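Trans-2-enoyl-CoA reductase (Treponema denticola ATCC 35405, PDB 4GGO) catalyses the NADH-dependent reduction of the carbon-carbon double bond of crotonyl-CoA and longer trans-2-enoyl-CoAs in fatty acid synthesis. Local coordinates at residues 26-31 against 66-71; 378-381 against 385-388. All coordinates share one frame; numbering follows the deposited sequence.

Contact 1 of 2, residues 26-31 against 66-71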
ATOM      1  N   LYS A  26       3.606  18.072  -0.568  1.00 27.18           N
ATOM      2  CA  LYS A  26       3.525  18.284   0.874  1.00 34.79           C
ATOM      3  C   LYS A  26       3.259  16.971   1.604  1.00 33.86           C
ATOM      4  O   LYS A  26       3.785  16.738   2.693  1.00 32.98           O
ATOM      5  CB  LYS A  26       2.430  19.302   1.197  1.00 33.51           C
ATOM      6  CG  LYS A  26       2.268  19.618   2.677  1.00 33.79           C
ATOM      7  CD  LYS A  26       3.526  20.232   3.263  1.00 34.66           C
ATOM      8  CE  LYS A  26       3.234  20.905   4.596  1.00 36.92           C
ATOM      9  NZ  LYS A  26       2.547  19.992   5.551  1.00 43.78           N
ATOM     10  N   GLY A  27       2.445  16.115   0.993  1.00 31.88           N
ATOM     11  CA  GLY A  27       2.137  14.813   1.556  1.00 26.55           C
ATOM     12  C   GLY A  27       3.374  13.944   1.682  1.00 30.19           C
ATOM     13  O   GLY A  27       3.552  13.242   2.677  1.00 25.17           O
ATOM     14  N   VAL A  28       4.231  13.992   0.668  1.00 29.78           N
ATOM     15  CA  VAL A  28       5.483  13.246   0.689  1.00 25.35           C
ATOM     16  C   VAL A  28       6.430  13.821   1.737  1.00 26.85           C
ATOM     17  O   VAL A  28       7.061  13.079   2.491  1.00 21.86           O
ATOM     18  CB  VAL A  28       6.170  13.254  -0.693  1.00 28.06           C
ATOM     19  CG1 VAL A  28       7.544  12.605  -0.616  1.00 21.96           C
ATOM     20  CG2 VAL A  28       5.299  12.550  -1.723  1.00 24.68           C
ATOM     21  N   GLU A  29       6.516  15.147   1.786  1.00 30.52           N
ATOM     22  CA  GLU A  29       7.392  15.829   2.733  1.00 30.79           C
ATOM     23  C   GLU A  29       7.003  15.562   4.184  1.00 27.11           C
ATOM     24  O   GLU A  29       7.870  15.399   5.042  1.00 23.37           O
ATOM     25  CB  GLU A  29       7.414  17.335   2.463  1.00 32.82           C
ATOM     26  CG  GLU A  29       8.207  17.730   1.229  1.00 31.77           C
ATOM     27  CD  GLU A  29       8.150  19.218   0.948  1.00 49.50           C
ATOM     28  OE1 GLU A  29       7.158  19.863   1.346  1.00 49.24           O
ATOM     29  OE2 GLU A  29       9.101  19.744   0.329  1.00 50.92           O
ATOM     30  N   ASP A  30       5.700  15.520   4.455  1.00 24.91           N
ATOM     31  CA  ASP A  30       5.213  15.241   5.803  1.00 29.94           C
ATOM     32  C   ASP A  30       5.603  13.838   6.253  1.00 27.40           C
ATOM     33  O   ASP A  30       5.915  13.619   7.424  1.00 22.35           O
ATOM     34  CB  ASP A  30       3.694  15.417   5.890  1.00 37.48           C
ATOM     35  CG  ASP A  30       3.271  16.872   5.842  1.00 41.93           C
ATOM     36  OD1 ASP A  30       4.149  17.754   5.943  1.00 44.48           O
ATOM     37  OD2 ASP A  30       2.056  17.133   5.714  1.00 43.62           O
ATOM     38  N   GLN A  31       5.584  12.890   5.322  1.00 21.30           N
ATOM     39  CA  GLN A  31       5.972  11.519   5.632  1.00 23.44           C
ATOM     40  C   GLN A  31       7.470  11.438   5.905  1.00 24.77           C
ATOM     41  O   GLN A  31       7.910  10.696   6.783  1.00 25.24           O
ATOM     42  CB  GLN A  31       5.587  10.569   4.498  1.00 22.36           C
ATOM     43  CG  GLN A  31       4.086  10.399   4.313  1.00 26.55           C
ATOM     44  CD  GLN A  31       3.744   9.406   3.219  1.00 35.41           C
ATOM     45  OE1 GLN A  31       4.195   8.259   3.242  1.00 27.89           O
ATOM     46  NE2 GLN A  31       2.951   9.844   2.247  1.00 25.55           N
ATOM     47  N   SER A  66       7.225   2.711   2.298  1.00 17.32           N
ATOM     48  CA  SER A  66       8.333   1.766   2.376  1.00 20.29           C
ATOM     49  C   SER A  66       9.611   2.359   1.794  1.00 24.33           C
ATOM     50  O   SER A  66      10.702   2.146   2.322  1.00 19.01           O
ATOM     51  CB  SER A  66       7.982   0.466   1.654  1.00 21.18           C
ATOM     52  OG  SER A  66       6.803  -0.112   2.190  1.00 21.19           O
ATOM     53  N   ARG A  67       9.470   3.102   0.701  1.00 22.31           N
ATOM     54  CA  ARG A  67      10.618   3.732   0.066  1.00 19.99           C
ATOM     55  C   ARG A  67      11.124   4.882   0.927  1.00 21.91           C
ATOM     56  O   ARG A  67      12.329   5.039   1.126  1.00 24.59           O
ATOM     57  CB  ARG A  67      10.261   4.228  -1.337  1.00 21.91           C
ATOM     58  CG  ARG A  67      11.467   4.396  -2.248  1.00 24.79           C
ATOM     59  CD  ARG A  67      11.086   4.996  -3.594  1.00 23.79           C
ATOM     60  NE  ARG A  67      12.251   5.133  -4.463  1.00 33.39           N
ATOM     61  CZ  ARG A  67      12.232   5.707  -5.663  1.00 25.06           C
ATOM     62  NH1 ARG A  67      11.103   6.208  -6.145  1.00 24.48           N
ATOM     63  NH2 ARG A  67      13.345   5.782  -6.378  1.00 26.96           N
ATOM     64  N   ILE A  68      10.193   5.676   1.447  1.00 20.00           N
ATOM     65  CA  ILE A  68      10.527   6.805   2.310  1.00 20.47           C
ATOM     66  C   ILE A  68      11.219   6.354   3.600  1.00 25.16           C
ATOM     67  O   ILE A  68      12.206   6.956   4.026  1.00 20.53           O
ATOM     68  CB  ILE A  68       9.273   7.640   2.647  1.00 20.90           C
ATOM     69  CG1 ILE A  68       8.770   8.366   1.397  1.00 17.75           C
ATOM     70  CG2 ILE A  68       9.564   8.641   3.756  1.00 20.41           C
ATOM     71  CD1 ILE A  68       7.525   9.190   1.629  1.00 18.37           C
ATOM     72  N   THR A  69      10.703   5.292   4.213  1.00 22.12           N
ATOM     73  CA  THR A  69      11.295   4.763   5.438  1.00 22.46           C
ATOM     74  C   THR A  69      12.714   4.249   5.190  1.00 24.18           C
ATOM     75  O   THR A  69      13.625   4.506   5.976  1.00 24.46           O
ATOM     76  CB  THR A  69      10.440   3.632   6.050  1.00 23.46           C
ATOM     77  OG1 THR A  69       9.123   4.124   6.333  1.00 18.66           O
ATOM     78  CG2 THR A  69      11.070   3.122   7.341  1.00 23.68           C
ATOM     79  N   ALA A  70      12.894   3.527   4.089  1.00 18.37           N
ATOM     80  CA  ALA A  70      14.204   2.989   3.738  1.00 23.02           C
ATOM     81  C   ALA A  70      15.199   4.103   3.437  1.00 23.27           C
ATOM     82  O   ALA A  70      16.332   4.080   3.914  1.00 22.06           O
ATOM     83  CB  ALA A  70      14.094   2.042   2.551  1.00 16.12           C
ATOM     84  N   ALA A  71      14.764   5.082   2.652  1.00 22.49           N
ATOM     85  CA  ALA A  71      15.648   6.155   2.208  1.00 28.76           C
ATOM     86  C   ALA A  71      15.928   7.189   3.295  1.00 30.04           C
ATOM     87  O   ALA A  71      17.082   7.484   3.593  1.00 24.79           O
ATOM     88  CB  ALA A  71      15.081   6.830   0.963  1.00 27.40           C
TER

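Contact 2 of 2, residues 378-381 against 385-388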
ATOM      1  N   PHE A 378      -8.908   9.793   2.073  1.00 25.30           N
ATOM      2  CA  PHE A 378      -9.341   9.657   0.687  1.00 29.77           C
ATOM      3  C   PHE A 378      -8.823  10.811  -0.166  1.00 22.15           C
ATOM      4  O   PHE A 378      -8.373  10.609  -1.295  1.00 27.61           O
ATOM      5  CB  PHE A 378     -10.870   9.594   0.614  1.00 26.93           C
ATOM      6  CG  PHE A 378     -11.408   9.494  -0.785  1.00 30.46           C
ATOM      7  CD1 PHE A 378     -11.461   8.272  -1.435  1.00 31.24           C
ATOM      8  CD2 PHE A 378     -11.867  10.622  -1.449  1.00 32.08           C
ATOM      9  CE1 PHE A 378     -11.958   8.176  -2.723  1.00 39.16           C
ATOM     10  CE2 PHE A 378     -12.365  10.531  -2.737  1.00 34.31           C
ATOM     11  CZ  PHE A 378     -12.411   9.307  -3.373  1.00 31.48           C
ATOM     12  N   LEU A 379      -8.885  12.019   0.384  1.00 23.92           N
ATOM     13  CA  LEU A 379      -8.487  13.222  -0.341  1.00 24.14           C
ATOM     14  C   LEU A 379      -6.973  13.416  -0.393  1.00 28.45           C
ATOM     15  O   LEU A 379      -6.436  13.872  -1.403  1.00 28.66           O
ATOM     16  CB  LEU A 379      -9.154  14.457   0.266  1.00 25.17           C
ATOM     17  CG  LEU A 379     -10.655  14.611   0.006  1.00 28.76           C
ATOM     18  CD1 LEU A 379     -11.214  15.801   0.770  1.00 33.34           C
ATOM     19  CD2 LEU A 379     -10.926  14.753  -1.484  1.00 30.04           C
ATOM     20  N   ALA A 380      -6.289  13.067   0.693  1.00 24.49           N
ATOM     21  CA  ALA A 380      -4.844  13.263   0.782  1.00 27.40           C
ATOM     22  C   ALA A 380      -4.075  12.345  -0.162  1.00 29.74           C
ATOM     23  O   ALA A 380      -2.931  12.629  -0.521  1.00 26.90           O
ATOM     24  CB  ALA A 380      -4.362  13.075   2.216  1.00 27.58           C
ATOM     25  N   SER A 381      -4.707  11.247  -0.564  1.00 23.88           N
ATOM     26  CA  SER A 381      -4.089  10.313  -1.500  1.00 31.04           C
ATOM     27  C   SER A 381      -3.866  10.968  -2.861  1.00 28.30           C
ATOM     28  O   SER A 381      -3.015  10.533  -3.637  1.00 29.32           O
ATOM     29  CB  SER A 381      -4.948   9.057  -1.652  1.00 31.15           C
ATOM     30  OG  SER A 381      -5.032   8.348  -0.429  1.00 42.38           O
ATOM     31  N   ASP A 385      -6.824  18.390   0.704  1.00 29.29           N
ATOM     32  CA  ASP A 385      -7.102  18.484   2.140  1.00 29.10           C
ATOM     33  C   ASP A 385      -5.862  18.294   3.024  1.00 30.50           C
ATOM     34  O   ASP A 385      -5.976  17.958   4.202  1.00 38.11           O
ATOM     35  CB  ASP A 385      -8.210  17.499   2.544  1.00 29.33           C
ATOM     36  CG  ASP A 385      -8.796  17.800   3.915  1.00 34.84           C
ATOM     37  OD1 ASP A 385      -9.141  18.971   4.175  1.00 36.65           O
ATOM     38  OD2 ASP A 385      -8.896  16.864   4.736  1.00 33.16           O
ATOM     39  N   VAL A 386      -4.676  18.514   2.466  1.00 31.38           N
ATOM     40  CA  VAL A 386      -3.461  18.392   3.270  1.00 41.53           C
ATOM     41  C   VAL A 386      -3.082  19.736   3.899  1.00 37.53           C
ATOM     42  O   VAL A 386      -3.311  20.797   3.317  1.00 36.16           O
ATOM     43  CB  VAL A 386      -2.282  17.764   2.482  1.00 33.74           C
ATOM     44  CG1 VAL A 386      -2.788  17.077   1.227  1.00 25.13           C
ATOM     45  CG2 VAL A 386      -1.230  18.802   2.141  1.00 43.50           C
ATOM     46  N   GLU A 387      -2.520  19.674   5.102  1.00 35.62           N
ATOM     47  CA  GLU A 387      -2.243  20.868   5.891  1.00 39.64           C
ATOM     48  C   GLU A 387      -1.117  21.702   5.288  1.00 32.08           C
ATOM     49  O   GLU A 387      -0.116  21.160   4.821  1.00 42.81           O
ATOM     50  CB  GLU A 387      -1.891  20.470   7.327  1.00 43.24           C
ATOM     51  CG  GLU A 387      -2.339  21.461   8.384  1.00 44.51           C
ATOM     52  CD  GLU A 387      -2.126  20.938   9.792  1.00 55.86           C
ATOM     53  OE1 GLU A 387      -2.924  21.291  10.688  1.00 52.08           O
ATOM     54  OE2 GLU A 387      -1.161  20.174  10.004  1.00 59.75           O
ATOM     55  N   GLY A 388      -1.291  23.020   5.296  1.00 37.03           N
ATOM     56  CA  GLY A 388      -0.264  23.931   4.822  1.00 37.28           C
ATOM     57  C   GLY A 388      -0.370  24.288   3.351  1.00 46.68           C
ATOM     58  O   GLY A 388       0.528  24.919   2.793  1.00 47.62           O
TER

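Contact 1 of 2, residues 26-31 against 66-71
Helix 61-74, the first helix after the nucleotide-binding loop, presents I68 to V28 and Q31 of helix 21-38, one turn apart on the facing side. The CD1 methyl of I68 does most of the touching: it comes to 3.7 Å from CB of Q31 and 4.1 Å from CG1 of V28, and also approaches the V28 backbone oxygen. CG1 of I68 stands anti to the carbonyl carbon (chi1 -69°), and the extended second torsion (179°) carries CD1 out to the opposing helix. The other branch, CG2, passes 4.0 Å from the carbonyl O of Q31, an oxygen already bonded to OG1 of T35. The side chains of Q31 and I68 meet nearly at a right angle. OE1 of Q31 lies 3.8 Å from I68 CD1, a contact with a methyl, while NE2 on the other branch of the amide makes a weak bond back to the carbonyl O of G27 (3.5 Å, 138° at the hydrogen). Strand 52-56, helix 61-74 and strand 77-82 form the opening beta-alpha-beta unit of a Rossmann-type NAD-binding fold, and helix 21-38 packs against the flank of its helix. Q31 also touches L64 and A65 of helix 61-74, its side chain about 7 Å from G61 of the NAD site. Helix 95-110 closes another side, with N99 against V28 and F103 against I68. On helix 21-38, K26 NZ bridges to OD1 of D30 at 2.8 Å, using the lone pair on the side of the other carboxylate oxygen.

Contact 2 of 2, residues 378-381 against 385-388
The flat carboxylate of D385 has L379 off one face, with CD1 of that leucine 4.4 Å from D385 CG, and its OD2 oxygen is bonded to ND1 of H376. Direct packing is made lower down, where D385 CB rests 3.9 Å from both CB and CD1 of L379. The two side chains pass obliquely. With CG of D385 anti to the backbone N (chi1 -165°), the carboxylate lies beyond the methylene that meets the leucine. One residue further along each segment, A380 CB faces V386 CG1 at 4.4 Å, a looser apolar contact. That valine is nearly eclipsed about its first torsion (-16°), an uncommon and probably strained rotamer.

After helix 371-380 the chain loops round to bring D385, in the left-handed region of backbone angles, beside L379 and A380; then 386-388 runs on away from the helix end. The OH of Y391 is hydrogen-bonded to V386 N. L379 also packs on P9, F181 and F384, so the leucine joins the helix to several loops.

No hydrogen bond links the two segments; the closest contacts between them are carbon to carbon. The polar tie comes instead from H376, on the same helix as L379, whose imidazole would probably be made easier to protonate by the nearby carboxylate.

Overall arrangement
From the N terminus, helix 21-38 comes first, and contact 1 closes a span of 34 residues when helix 61-74 packs against it. The chain then builds the rest of the parallel sheet and its flanking helices before contact 2 closes a short loop after helix 371-380, bringing 385-386 beside 379-380 across three intervening residues. The two contacts stand in series, neither nested nor crossing, with centres 15 Å apart. They meet directly through K26: its NZ lies 3.0 Å from E387 O, a probable hydrogen bond, and its CG packs 3.6 Å from V386 CG2. The C-terminal loop is thus tied to the N-terminal helix of the NAD-binding region.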